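Local atomic coordinates of BexL (Amycolatopsis orientalis, PDB entry 4XRW), a protein that is a di-domain aromatase/cyclase that probably cyclises and aromatises a polyketide intermediate in the type II pathway to BE-7585A. Residues 45-48 with 49-53; 130-133 with 134-138; 147-150 with 151-155; 158-161 with 162-166; 320-323 with 324-328. All blocks are in the same frame, centred on the assembly; numbering follows the deposited sequence.

Contact 1 (45-48 with 49-53); sequences ANWP and RIFPP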
loop_
_atom_site.group_PDB
_atom_site.type_symbol
_atom_site.label_atom_id
_atom_site.label_comp_id
_atom_site.label_asym_id
_atom_site.label_seq_id
_atom_site.Cartn_x
_atom_site.Cartn_y
_atom_site.Cartn_z
ATOM N N ALA A 45 -0.633 9.089 3.490
ATOM C CA ALA A 45 -0.083 8.744 2.199
ATOM C C ALA A 45 1.100 7.770 2.415
ATOM O O ALA A 45 1.460 6.994 1.512
ATOM C CB ALA A 45 0.357 10.012 1.453
ATOM N N ASN A 46 1.677 7.787 3.618
ATOM C CA ASN A 46 2.824 6.926 3.935
ATOM C C ASN A 46 2.469 5.527 4.430
ATOM O O ASN A 46 3.342 4.679 4.576
ATOM C CB ASN A 46 3.705 7.563 4.994
ATOM C CG ASN A 46 4.336 8.843 4.521
ATOM O OD1 ASN A 46 5.135 8.830 3.587
ATOM N ND2 ASN A 46 3.966 9.961 5.141
ATOM N N TRP A 47 1.208 5.282 4.732
ATOM C CA TRP A 47 0.890 4.023 5.395
ATOM C C TRP A 47 1.261 2.804 4.554
ATOM O O TRP A 47 1.747 1.847 5.115
ATOM C CB TRP A 47 -0.581 3.963 5.752
ATOM C CG TRP A 47 -0.934 4.735 7.016
ATOM C CD1 TRP A 47 -0.233 5.727 7.606
ATOM C CD2 TRP A 47 -2.099 4.525 7.823
ATOM N NE1 TRP A 47 -0.900 6.174 8.750
ATOM C CE2 TRP A 47 -2.048 5.455 8.890
ATOM C CE3 TRP A 47 -3.185 3.652 7.735
ATOM C CZ2 TRP A 47 -3.054 5.535 9.847
ATOM C CZ3 TRP A 47 -4.170 3.725 8.683
ATOM C CH2 TRP A 47 -4.099 4.664 9.731
ATOM N N PRO A 48 1.016 2.842 3.229
ATOM C CA PRO A 48 1.336 1.602 2.489
ATOM C C PRO A 48 2.821 1.241 2.597
ATOM O O PRO A 48 3.196 0.063 2.493
ATOM C CB PRO A 48 0.911 1.932 1.050
ATOM C CG PRO A 48 -0.282 2.883 1.263
ATOM C CD PRO A 48 0.250 3.791 2.391
ATOM N N ARG A 49 3.671 2.244 2.828
ATOM C CA ARG A 49 5.105 1.964 2.909
ATOM C C ARG A 49 5.531 1.390 4.238
ATOM O O ARG A 49 6.545 0.703 4.308
ATOM C CB ARG A 49 5.934 3.242 2.657
ATOM C CG ARG A 49 5.465 4.111 1.526
ATOM C CD ARG A 49 6.321 5.379 1.430
ATOM N NE ARG A 49 6.024 6.114 0.206
ATOM C CZ ARG A 49 6.885 6.899 -0.431
ATOM N NH1 ARG A 49 8.119 7.065 0.038
ATOM N NH2 ARG A 49 6.509 7.514 -1.547
ATOM N N ILE A 50 4.789 1.692 5.306
ATOM C CA ILE A 50 5.176 1.280 6.664
ATOM C C ILE A 50 4.278 0.233 7.307
ATOM O O ILE A 50 4.686 -0.433 8.276
ATOM C CB ILE A 50 5.221 2.484 7.620
ATOM C CG1 ILE A 50 3.850 3.143 7.768
ATOM C CG2 ILE A 50 6.192 3.481 7.101
ATOM C CD1 ILE A 50 3.754 4.135 8.948
ATOM N N PHE A 51 3.042 0.123 6.814
ATOM C CA PHE A 51 2.124 -0.963 7.199
ATOM C C PHE A 51 1.883 -1.901 6.014
ATOM O O PHE A 51 1.084 -1.597 5.133
ATOM C CB PHE A 51 0.785 -0.399 7.695
ATOM C CG PHE A 51 0.927 0.528 8.882
ATOM C CD1 PHE A 51 1.427 0.065 10.086
ATOM C CD2 PHE A 51 0.572 1.849 8.786
ATOM C CE1 PHE A 51 1.574 0.911 11.159
ATOM C CE2 PHE A 51 0.702 2.714 9.890
ATOM C CZ PHE A 51 1.209 2.235 11.061
ATOM N N PRO A 52 2.529 -3.060 6.000
ATOM C CA PRO A 52 2.408 -3.921 4.812
ATOM C C PRO A 52 0.974 -4.269 4.386
ATOM O O PRO A 52 0.753 -4.325 3.186
ATOM C CB PRO A 52 3.194 -5.173 5.220
ATOM C CG PRO A 52 4.251 -4.629 6.135
ATOM C CD PRO A 52 3.555 -3.568 6.936
ATOM N N PRO A 53 0.009 -4.424 5.308
ATOM C CA PRO A 53 -1.337 -4.708 4.802
ATOM C C PRO A 53 -2.043 -3.552 4.098
ATOM O O PRO A 53 -3.007 -3.802 3.385
ATOM C CB PRO A 53 -2.121 -5.101 6.063
ATOM C CG PRO A 53 -1.059 -5.504 7.056
ATOM C CD PRO A 53 0.072 -4.528 6.772
#
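Trp47 and Phe51, one turn apart, supply the aromatic part of this contact. The phenyl turns its edge to the face of the indole in a T-shaped pair, the planes at 82° and the phenyl centroid 5.0 Å from that of the five-membered ring. CD2 of Phe51 makes the nearest touch, 3.7 Å from CG of Trp47, with CE2 beside it over the same indole face. With CG of Phe51 set opposite its own carbonyl carbon (chi1 -59°), the ring swings back along the chain to reach the tryptophan. CG1 of Ile50 lies over one face of the phenyl, toward its rim.

The backbone bonds mix short and long turns. Asn46 O accepts from Arg49 N at 3.0 Å and, weakly, from Ile50 N. Trp47 O is gripped twice: by Ile50 N at 3.1 Å and by Phe51 N at 2.7 Å in a nearly straight bond. Phe51 then leaves the helical conformation, ending helix 47-50. Lys249, from strand 245-250, bonds both Pro48 O and Pro52 O. The indole packs against strands 54-59 and 67-73, close to a bound MES molecule that probably came from the crystallisation liquor.

Trp47 NE1 gives its proton to Val41 O, so the one polar atom of the indole is satisfied by backbone. The edge of Phe51 meets the pi face of the same ring, and the polar bonds across the turn are main-chain ones.

Contact 2 (130-133 with 134-138); sequences AYRA and VGDDP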
loop_
_atom_site.group_PDB
_atom_site.type_symbol
_atom_site.label_atom_id
_atom_site.label_comp_id
_atom_site.label_asym_id
_atom_site.label_seq_id
_atom_site.Cartn_x
_atom_site.Cartn_y
_atom_site.Cartn_z
ATOM N N ALA A 130 -7.567 0.367 23.670
ATOM C CA ALA A 130 -8.609 0.274 24.663
ATOM C C ALA A 130 -9.785 -0.379 23.976
ATOM O O ALA A 130 -10.199 0.094 22.919
ATOM C CB ALA A 130 -8.967 1.650 25.186
ATOM N N TYR A 131 -10.324 -1.444 24.550
ATOM C CA TYR A 131 -11.416 -2.143 23.900
ATOM C C TYR A 131 -12.359 -2.796 24.868
ATOM O O TYR A 131 -12.026 -3.044 26.038
ATOM C CB TYR A 131 -10.870 -3.209 22.949
ATOM C CG TYR A 131 -9.761 -4.009 23.556
ATOM C CD1 TYR A 131 -10.004 -5.209 24.195
ATOM C CD2 TYR A 131 -8.465 -3.534 23.511
ATOM C CE1 TYR A 131 -8.958 -5.938 24.765
ATOM C CE2 TYR A 131 -7.448 -4.223 24.061
ATOM C CZ TYR A 131 -7.680 -5.414 24.696
ATOM O OH TYR A 131 -6.600 -6.051 25.226
ATOM N N ARG A 132 -13.544 -3.105 24.361
ATOM C CA ARG A 132 -14.435 -3.959 25.112
ATOM C C ARG A 132 -15.266 -4.817 24.191
ATOM O O ARG A 132 -15.387 -4.561 22.988
ATOM C CB ARG A 132 -15.323 -3.150 26.053
ATOM C CG ARG A 132 -16.013 -1.952 25.474
ATOM C CD ARG A 132 -16.907 -1.298 26.543
ATOM N NE ARG A 132 -17.912 -2.239 27.038
ATOM C CZ ARG A 132 -19.057 -1.902 27.628
ATOM N NH1 ARG A 132 -19.382 -0.628 27.803
ATOM N NH2 ARG A 132 -19.886 -2.854 28.040
ATOM N N ALA A 133 -15.811 -5.856 24.785
ATOM C CA ALA A 133 -16.582 -6.845 24.077
ATOM C C ALA A 133 -18.060 -6.492 24.201
ATOM O O ALA A 133 -18.468 -5.817 25.150
ATOM C CB ALA A 133 -16.288 -8.255 24.640
ATOM N N VAL A 134 -18.859 -6.955 23.253
ATOM C CA VAL A 134 -20.289 -6.691 23.279
ATOM C C VAL A 134 -20.863 -7.416 24.505
ATOM O O VAL A 134 -20.628 -8.596 24.689
ATOM C CB VAL A 134 -20.967 -7.148 21.981
ATOM C CG1 VAL A 134 -22.472 -7.064 22.106
ATOM C CG2 VAL A 134 -20.463 -6.324 20.782
ATOM N N GLY A 135 -21.574 -6.700 25.373
ATOM C CA GLY A 135 -22.097 -7.322 26.587
ATOM C C GLY A 135 -21.042 -7.807 27.581
ATOM O O GLY A 135 -21.324 -8.667 28.419
ATOM N N ASP A 136 -19.867 -7.230 27.513
ATOM C CA ASP A 136 -18.683 -7.615 28.328
ATOM C C ASP A 136 -18.500 -9.105 28.478
ATOM O O ASP A 136 -17.940 -9.544 29.442
ATOM C CB ASP A 136 -18.698 -6.977 29.720
ATOM C CG ASP A 136 -18.839 -5.489 29.684
ATOM O OD1 ASP A 136 -18.002 -4.787 29.089
ATOM O OD2 ASP A 136 -19.808 -4.984 30.243
ATOM N N ASP A 137 -18.953 -9.859 27.500
ATOM C CA ASP A 137 -18.781 -11.313 27.443
ATOM C C ASP A 137 -17.332 -11.754 27.648
ATOM O O ASP A 137 -16.474 -11.450 26.817
ATOM C CB ASP A 137 -19.243 -11.848 26.095
ATOM C CG ASP A 137 -18.969 -13.331 25.948
ATOM O OD1 ASP A 137 -19.231 -14.060 26.930
ATOM O OD2 ASP A 137 -18.488 -13.767 24.879
ATOM N N PRO A 138 -17.053 -12.508 28.726
ATOM C CA PRO A 138 -15.651 -12.823 29.053
ATOM C C PRO A 138 -14.907 -13.637 27.994
ATOM O O PRO A 138 -13.723 -13.387 27.769
ATOM C CB PRO A 138 -15.771 -13.622 30.360
ATOM C CG PRO A 138 -17.172 -14.134 30.375
ATOM C CD PRO A 138 -17.988 -13.068 29.714
HETATM O O HOH W 1 -15.784 -6.023 27.640
#
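Arg132 brings its guanidinium up to the carboxylate of Asp136. The two planes are nearly parallel, 7° apart, but OD1 of Asp136 sits obliquely to the guanidinium. NH2 of Arg132 is 2.9 Å from OD1 of Asp136 and 3.1 Å from OD2. The salt bridge is close, yet with this oblique approach the N-H points poorly at OD1 (121°), and the hydrogen bond within it is weak. A bend at chi3 of -59° turns the arginine tip along the chain toward the loop.

OD1 of Asp136 has a second partner. A water accepts from Ala133 N at 2.9 Å and donates to OD1 of Asp136 at 2.9 Å, tying the end of the strand to the carboxylate. Within the backbone, Asp136 N bonds Ala133 O at 3.1 Å. That bond closes a turn whose angles are close to those of a type II beta turn, with Gly135 at the third position, where such a turn needs positive phi; Asp136 after it also has positive phi.

Ala133 packs on Leu141 and Ile144, while Asp137 OD2 caps Gly140 N. A tight turn followed by an N-cap is a compact beta-to-alpha connection, here passing from strand 123-133 into the long helix 138-166 of the helix-grip fold.

Contact 3 (147-150 with 151-155); sequences AVDT and NSRSE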
loop_
_atom_site.group_PDB
_atom_site.type_symbol
_atom_site.label_atom_id
_atom_site.label_comp_id
_atom_site.label_asym_id
_atom_site.label_seq_id
_atom_site.Cartn_x
_atom_site.Cartn_y
_atom_site.Cartn_z
ATOM N N ALA A 147 -6.162 -11.302 20.011
ATOM C CA ALA A 147 -6.121 -10.713 18.684
ATOM C C ALA A 147 -5.321 -9.426 18.691
ATOM O O ALA A 147 -4.488 -9.213 17.812
ATOM C CB ALA A 147 -7.538 -10.465 18.185
ATOM N N VAL A 148 -5.618 -8.548 19.646
ATOM C CA VAL A 148 -4.929 -7.277 19.775
ATOM C C VAL A 148 -3.444 -7.513 20.038
ATOM O O VAL A 148 -2.575 -6.853 19.435
ATOM C CB VAL A 148 -5.556 -6.407 20.889
ATOM C CG1 VAL A 148 -4.688 -5.176 21.208
ATOM C CG2 VAL A 148 -6.956 -6.005 20.507
ATOM N N ASP A 149 -3.141 -8.486 20.888
ATOM C CA ASP A 149 -1.733 -8.784 21.212
ATOM C C ASP A 149 -0.939 -9.250 19.997
ATOM O O ASP A 149 0.150 -8.744 19.728
ATOM C CB ASP A 149 -1.642 -9.830 22.313
ATOM C CG ASP A 149 -0.194 -10.139 22.686
ATOM O OD1 ASP A 149 0.502 -9.210 23.129
ATOM O OD2 ASP A 149 0.255 -11.282 22.489
ATOM N N THR A 150 -1.483 -10.244 19.312
ATOM C CA THR A 150 -0.932 -10.786 18.080
ATOM C C THR A 150 -0.780 -9.669 17.030
ATOM O O THR A 150 0.302 -9.451 16.465
ATOM C CB THR A 150 -1.849 -11.911 17.542
ATOM O OG1 THR A 150 -1.856 -13.016 18.465
ATOM C CG2 THR A 150 -1.393 -12.400 16.174
ATOM N N ASN A 151 -1.857 -8.926 16.785
ATOM C CA ASN A 151 -1.786 -7.900 15.759
ATOM C C ASN A 151 -0.841 -6.755 16.106
ATOM O O ASN A 151 -0.095 -6.297 15.245
ATOM C CB ASN A 151 -3.180 -7.342 15.465
ATOM C CG ASN A 151 -3.208 -6.564 14.184
ATOM O OD1 ASN A 151 -3.184 -7.148 13.099
ATOM N ND2 ASN A 151 -3.198 -5.238 14.290
ATOM N N SER A 152 -0.863 -6.292 17.359
ATOM C CA SER A 152 -0.020 -5.174 17.776
ATOM C C SER A 152 1.451 -5.517 17.670
ATOM O O SER A 152 2.241 -4.695 17.252
ATOM C CB SER A 152 -0.322 -4.739 19.205
ATOM O OG SER A 152 -1.634 -4.236 19.317
ATOM N N ARG A 153 1.824 -6.735 18.052
ATOM C CA ARG A 153 3.221 -7.133 17.970
ATOM C C ARG A 153 3.707 -7.224 16.533
ATOM O O ARG A 153 4.814 -6.780 16.222
ATOM C CB ARG A 153 3.430 -8.474 18.671
ATOM C CG ARG A 153 3.301 -8.400 20.181
ATOM C CD ARG A 153 3.379 -9.801 20.786
ATOM N NE ARG A 153 3.229 -9.731 22.231
ATOM C CZ ARG A 153 4.164 -9.252 23.050
ATOM N NH1 ARG A 153 5.321 -8.809 22.568
ATOM N NH2 ARG A 153 3.950 -9.217 24.358
ATOM N N SER A 154 2.880 -7.774 15.645
ATOM C CA SER A 154 3.292 -7.923 14.259
ATOM C C SER A 154 3.335 -6.549 13.579
ATOM O O SER A 154 4.216 -6.293 12.775
ATOM C CB SER A 154 2.365 -8.890 13.513
ATOM O OG SER A 154 1.020 -8.461 13.530
ATOM N N GLU A 155 2.393 -5.670 13.914
ATOM C CA GLU A 155 2.353 -4.327 13.367
ATOM C C GLU A 155 3.583 -3.526 13.768
ATOM O O GLU A 155 4.173 -2.850 12.933
ATOM C CB GLU A 155 1.070 -3.609 13.824
ATOM C CG GLU A 155 0.954 -2.182 13.425
ATOM C CD GLU A 155 -0.473 -1.657 13.554
ATOM O OE1 GLU A 155 -0.944 -1.436 14.696
ATOM O OE2 GLU A 155 -1.119 -1.478 12.500
#
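Asp149 and Arg153, one helical turn apart, meet in a salt bridge in which NE does the work. NE of Arg153 lies 2.9 Å from OD1 of Asp149, on the syn side of that oxygen but out of the carboxylate plane, and makes a weaker bond to OD2 at 3.4 Å. The carboxylate and guanidinium planes stand 78° apart, so the pair is not the flat, two-pronged kind. With its CG opposite the backbone N (chi1 -179°), Asp149 leans toward the next turn, and the extended arginine chain runs over Asp149 O, its CG 3.2 Å away. OD1 of Asp149 also accepts from His26 NE2, which joins the bridge to strand 22-30.

All this belongs to helix 138-166, the long helix gripped by the curved sheet of the helix-grip fold. Asn151 N bonds Ala147 O at 2.8 Å, and CB of Asn151 rests 3.3 Å from the same carbonyl oxygen. Glu155 OE2 makes a weak hydrogen bond to a bound MES, probably a crystallisation component. Thr150 O accepts from Ser154 N at 3.2 Å, while its own hydroxyl bonds Arg146 O, one turn back. On the buried side, Val148 O receives both Ser152 N and, at 2.8 Å, Ser152 OG, the two donors arriving from opposite faces of the carbonyl plane.

Contact 4 (158-161 with 162-166); sequences ALKH and NVELV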
loop_
_atom_site.group_PDB
_atom_site.type_symbol
_atom_site.label_atom_id
_atom_site.label_comp_id
_atom_site.label_asym_id
_atom_site.label_seq_id
_atom_site.Cartn_x
_atom_site.Cartn_y
_atom_site.Cartn_z
ATOM N N ALA A 158 6.762 -4.868 12.003
ATOM C CA ALA A 158 6.790 -4.446 10.602
ATOM C C ALA A 158 7.065 -2.936 10.516
ATOM O O ALA A 158 7.774 -2.477 9.622
ATOM C CB ALA A 158 5.473 -4.812 9.913
ATOM N N LEU A 159 6.532 -2.156 11.449
ATOM C CA LEU A 159 6.785 -0.724 11.459
ATOM C C LEU A 159 8.285 -0.437 11.571
ATOM O O LEU A 159 8.835 0.367 10.822
ATOM C CB LEU A 159 6.054 -0.046 12.609
ATOM C CG LEU A 159 6.347 1.434 12.834
ATOM C CD1 LEU A 159 5.643 2.274 11.779
ATOM C CD2 LEU A 159 5.926 1.858 14.207
ATOM N N LYS A 160 8.930 -1.079 12.536
ATOM C CA LYS A 160 10.372 -0.918 12.725
ATOM C C LYS A 160 11.142 -1.332 11.469
ATOM O O LYS A 160 11.992 -0.591 10.990
ATOM C CB LYS A 160 10.832 -1.741 13.927
ATOM C CG LYS A 160 12.334 -1.770 14.153
ATOM C CD LYS A 160 12.697 -2.674 15.340
ATOM C CE LYS A 160 14.225 -2.744 15.548
ATOM N NZ LYS A 160 14.829 -1.371 15.669
ATOM N N HIS A 161 10.845 -2.517 10.944
ATOM C CA HIS A 161 11.526 -3.024 9.756
ATOM C C HIS A 161 11.405 -2.057 8.577
ATOM O O HIS A 161 12.397 -1.698 7.931
ATOM C CB HIS A 161 10.950 -4.381 9.386
ATOM C CG HIS A 161 11.596 -5.010 8.197
ATOM N ND1 HIS A 161 12.735 -5.780 8.297
ATOM C CD2 HIS A 161 11.257 -5.000 6.884
ATOM C CE1 HIS A 161 13.076 -6.208 7.093
ATOM N NE2 HIS A 161 12.196 -5.750 6.217
ATOM N N ASN A 162 10.182 -1.612 8.312
ATOM C CA ASN A 162 9.936 -0.762 7.156
ATOM C C ASN A 162 10.368 0.679 7.332
ATOM O O ASN A 162 10.879 1.282 6.381
ATOM C CB ASN A 162 8.463 -0.824 6.791
ATOM C CG ASN A 162 8.065 -2.192 6.365
ATOM O OD1 ASN A 162 8.761 -2.830 5.590
ATOM N ND2 ASN A 162 6.967 -2.683 6.904
ATOM N N VAL A 163 10.192 1.242 8.523
ATOM C CA VAL A 163 10.586 2.635 8.725
ATOM C C VAL A 163 12.081 2.730 8.501
ATOM O O VAL A 163 12.566 3.676 7.889
ATOM C CB VAL A 163 10.234 3.172 10.142
ATOM C CG1 VAL A 163 10.952 4.489 10.432
ATOM C CG2 VAL A 163 8.731 3.391 10.268
ATOM N N GLU A 164 12.815 1.740 8.982
ATOM C CA GLU A 164 14.276 1.778 8.845
ATOM C C GLU A 164 14.720 1.638 7.373
ATOM O O GLU A 164 15.810 2.082 6.999
ATOM C CB GLU A 164 14.902 0.714 9.759
ATOM C CG GLU A 164 14.855 1.169 11.230
ATOM C CD GLU A 164 15.183 0.079 12.274
ATOM O OE1 GLU A 164 15.661 -1.029 11.921
ATOM O OE2 GLU A 164 14.949 0.351 13.476
ATOM N N LEU A 165 13.858 1.084 6.521
ATOM C CA LEU A 165 14.165 0.999 5.092
ATOM C C LEU A 165 13.648 2.198 4.294
ATOM O O LEU A 165 14.350 2.683 3.409
ATOM C CB LEU A 165 13.582 -0.281 4.491
ATOM C CG LEU A 165 14.051 -1.610 5.078
ATOM C CD1 LEU A 165 13.334 -2.744 4.375
ATOM C CD2 LEU A 165 15.540 -1.779 4.947
ATOM N N VAL A 166 12.431 2.672 4.577
ATOM C CA VAL A 166 11.860 3.730 3.732
ATOM C C VAL A 166 12.514 5.083 4.022
ATOM O O VAL A 166 12.450 5.977 3.186
ATOM C CB VAL A 166 10.303 3.843 3.869
ATOM C CG1 VAL A 166 9.664 2.467 3.656
ATOM C CG2 VAL A 166 9.874 4.437 5.192
#
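Lys160 and Glu164 form a salt bridge, NZ of Lys160 lying 2.8 Å from OE2 of Glu164, on the syn lone pair of that oxygen. The lysine runs extended until a final bend at chi4 (54°) tips the ammonium toward the acid. Each partner also has a backbone neighbour: Lys160 NZ donates to Leu29 O, and Glu164 OE2 accepts from Asp31 N. The pair thus binds the helix to the end of strand 22-30 and the residues after it.

Apolar contact comes from Leu159 and Val163, side by side and pointing the same way, with CD1 of Leu159 3.6 Å from CG2 of Val163. Both rest on Ile50, so this is where the last turns of helix 138-166 in the helix-grip fold sit on the short helix 47-50. On another flank, CD1 of Leu165 approaches NE2 of His161 at 3.7 Å.

Polar side-chain packing involves Asn162. Its OD1 lies at the edge of the His161 ring, 3.6 Å from CD2, with amide and ring planes 83° apart. ND2 of Asn162 makes a weak bond to Ile50 O.

Backbone bonds run from i+4 to i: Asn162 N to Ala158 O at 2.9 Å, Val163 N to Leu159 O at 2.8 Å, and Glu164 N to Lys160 O at 3.2 Å. The next, Leu165 N to His161 O, is weak, while Asn162 O accepts from both Leu165 N and Val166 N.

Contact 5 (320-323 with 324-328); sequences FAKD and HAEAR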
loop_
_atom_site.group_PDB
_atom_site.type_symbol
_atom_site.label_atom_id
_atom_site.label_comp_id
_atom_site.label_asym_id
_atom_site.label_seq_id
_atom_site.Cartn_x
_atom_site.Cartn_y
_atom_site.Cartn_z
ATOM N N PHE A 320 -0.717 1.012 -25.254
ATOM C CA PHE A 320 -1.887 0.264 -25.692
ATOM C C PHE A 320 -3.166 0.892 -25.208
ATOM O O PHE A 320 -4.174 0.840 -25.900
ATOM C CB PHE A 320 -1.798 -1.213 -25.280
ATOM C CG PHE A 320 -0.744 -1.980 -26.050
ATOM C CD1 PHE A 320 -0.830 -2.115 -27.437
ATOM C CD2 PHE A 320 0.333 -2.541 -25.398
ATOM C CE1 PHE A 320 0.175 -2.776 -28.156
ATOM C CE2 PHE A 320 1.341 -3.207 -26.097
ATOM C CZ PHE A 320 1.254 -3.337 -27.474
ATOM N N ALA A 321 -3.143 1.537 -24.039
ATOM C CA ALA A 321 -4.287 2.292 -23.583
ATOM C C ALA A 321 -4.568 3.480 -24.517
ATOM O O ALA A 321 -5.722 3.750 -24.845
ATOM C CB ALA A 321 -4.085 2.786 -22.154
ATOM N N LYS A 322 -3.509 4.180 -24.914
ATOM C CA LYS A 322 -3.610 5.277 -25.878
ATOM C C LYS A 322 -4.214 4.777 -27.183
ATOM O O LYS A 322 -5.206 5.349 -27.694
ATOM C CB LYS A 322 -2.235 5.893 -26.125
ATOM C CG LYS A 322 -2.239 7.113 -27.040
ATOM C CD LYS A 322 -0.833 7.668 -27.156
ATOM C CE LYS A 322 -0.707 8.576 -28.343
ATOM N NZ LYS A 322 -1.452 9.794 -28.119
ATOM N N ASP A 323 -3.647 3.700 -27.721
ATOM C CA ASP A 323 -4.103 3.168 -29.006
ATOM C C ASP A 323 -5.586 2.801 -28.931
ATOM O O ASP A 323 -6.349 3.022 -29.853
ATOM C CB ASP A 323 -3.305 1.926 -29.395
ATOM C CG ASP A 323 -1.896 2.222 -29.915
ATOM O OD1 ASP A 323 -1.528 3.399 -30.151
ATOM O OD2 ASP A 323 -1.151 1.222 -30.122
ATOM N N HIS A 324 -5.989 2.208 -27.808
ATOM C CA HIS A 324 -7.354 1.755 -27.640
ATOM C C HIS A 324 -8.347 2.913 -27.497
ATOM O O HIS A 324 -9.404 2.916 -28.117
ATOM C CB HIS A 324 -7.443 0.844 -26.403
ATOM C CG HIS A 324 -8.811 0.291 -26.180
ATOM N ND1 HIS A 324 -9.721 0.876 -25.330
ATOM C CD2 HIS A 324 -9.430 -0.779 -26.720
ATOM C CE1 HIS A 324 -10.845 0.186 -25.351
ATOM N NE2 HIS A 324 -10.697 -0.817 -26.198
ATOM N N ALA A 325 -7.997 3.895 -26.669
ATOM C CA ALA A 325 -8.876 5.007 -26.354
ATOM C C ALA A 325 -9.013 5.927 -27.558
ATOM O O ALA A 325 -10.058 6.547 -27.724
ATOM C CB ALA A 325 -8.356 5.789 -25.146
ATOM N N GLU A 326 -7.949 6.032 -28.365
ATOM C CA GLU A 326 -7.966 6.945 -29.533
ATOM C C GLU A 326 -8.551 6.312 -30.793
ATOM O O GLU A 326 -8.890 7.029 -31.735
ATOM C CB GLU A 326 -6.575 7.477 -29.837
ATOM C CG GLU A 326 -6.016 8.406 -28.727
ATOM C CD GLU A 326 -4.681 9.055 -29.071
ATOM O OE1 GLU A 326 -4.124 8.761 -30.158
ATOM O OE2 GLU A 326 -4.166 9.866 -28.248
ATOM N N ALA A 327 -8.705 4.988 -30.820
ATOM C CA ALA A 327 -9.362 4.339 -31.963
ATOM C C ALA A 327 -10.830 4.792 -32.061
ATOM O O ALA A 327 -11.573 4.781 -31.086
ATOM C CB ALA A 327 -9.265 2.868 -31.849
ATOM N N ARG A 328 -11.226 5.226 -33.250
ATOM C CA ARG A 328 -12.573 5.682 -33.533
ATOM C C ARG A 328 -12.936 5.272 -34.944
ATOM O O ARG A 328 -12.940 6.099 -35.840
ATOM C CB ARG A 328 -12.694 7.203 -33.405
ATOM C CG ARG A 328 -12.618 7.720 -31.985
ATOM C CD ARG A 328 -12.679 9.254 -31.929
ATOM N NE ARG A 328 -14.000 9.763 -32.321
ATOM C CZ ARG A 328 -14.336 10.164 -33.548
ATOM N NH1 ARG A 328 -13.455 10.133 -34.551
ATOM N NH2 ARG A 328 -15.565 10.607 -33.775
#
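Lys322 and Glu326 are brought together by complementary first torsions: CG of Lys322 lies opposite its backbone N (chi1 -176°), directing the chain toward the next turn, whereas CG of Glu326 lies opposite its carbonyl carbon (chi1 -66°), directing it back. A last bend in the lysine (chi4 70°) then turns NZ toward the acid. NZ of Lys322 meets OE2 of Glu326 in a salt bridge at 2.7 Å, on the syn side but out of the carboxylate plane. The carboxylate also lies along the lysine chain, OE2 of Glu326 coming within 3.6 Å of CG of Lys322.

Along the same turns the helix keeps its regular bonds, His324 N to Phe320 O at 3.0 Å, Ala325 N to Ala321 O at 2.9 Å and Glu326 N to Lys322 O at 2.9 Å. The following one, from Ala327 N to Asp323 O, has weakened as the chain leaves the helix.

Both charged ends find further backbone partners, Lys322 NZ with Arg180 O and Glu326 OE2 with Asp182 N, at the end of strand 172-181 and just after it. Ala325 packs on Val188 of helix 185-193, and Phe320 and Ala321 touch Phe191, so the final turns of helix 299-326 lie against both that helix and that strand.

Contacts 2, 3 and 4 follow one structural path, from the turn leaving strand 123-133 into helix 138-166 and on to its end. Contacts 1, 3 and 4 are partly buried, whereas contacts 2 and 5 lie at the surface, on opposite sides of the chain's centre, their nearest atoms about 46 Å apart. Contact 1, the aromatic member, touches contact 3 through Phe51 and Glu155, and contact 4 through Pro52 and Asn162. Contacts 4 and 5, in the two halves of the protein, each built round its own seven-stranded sheet, match closely: each has a lysine-glutamate bridge tied to backbone at the end of its sheet's first strand, 22-30 or 172-181. In contact 2 a water joins backbone and carboxylate.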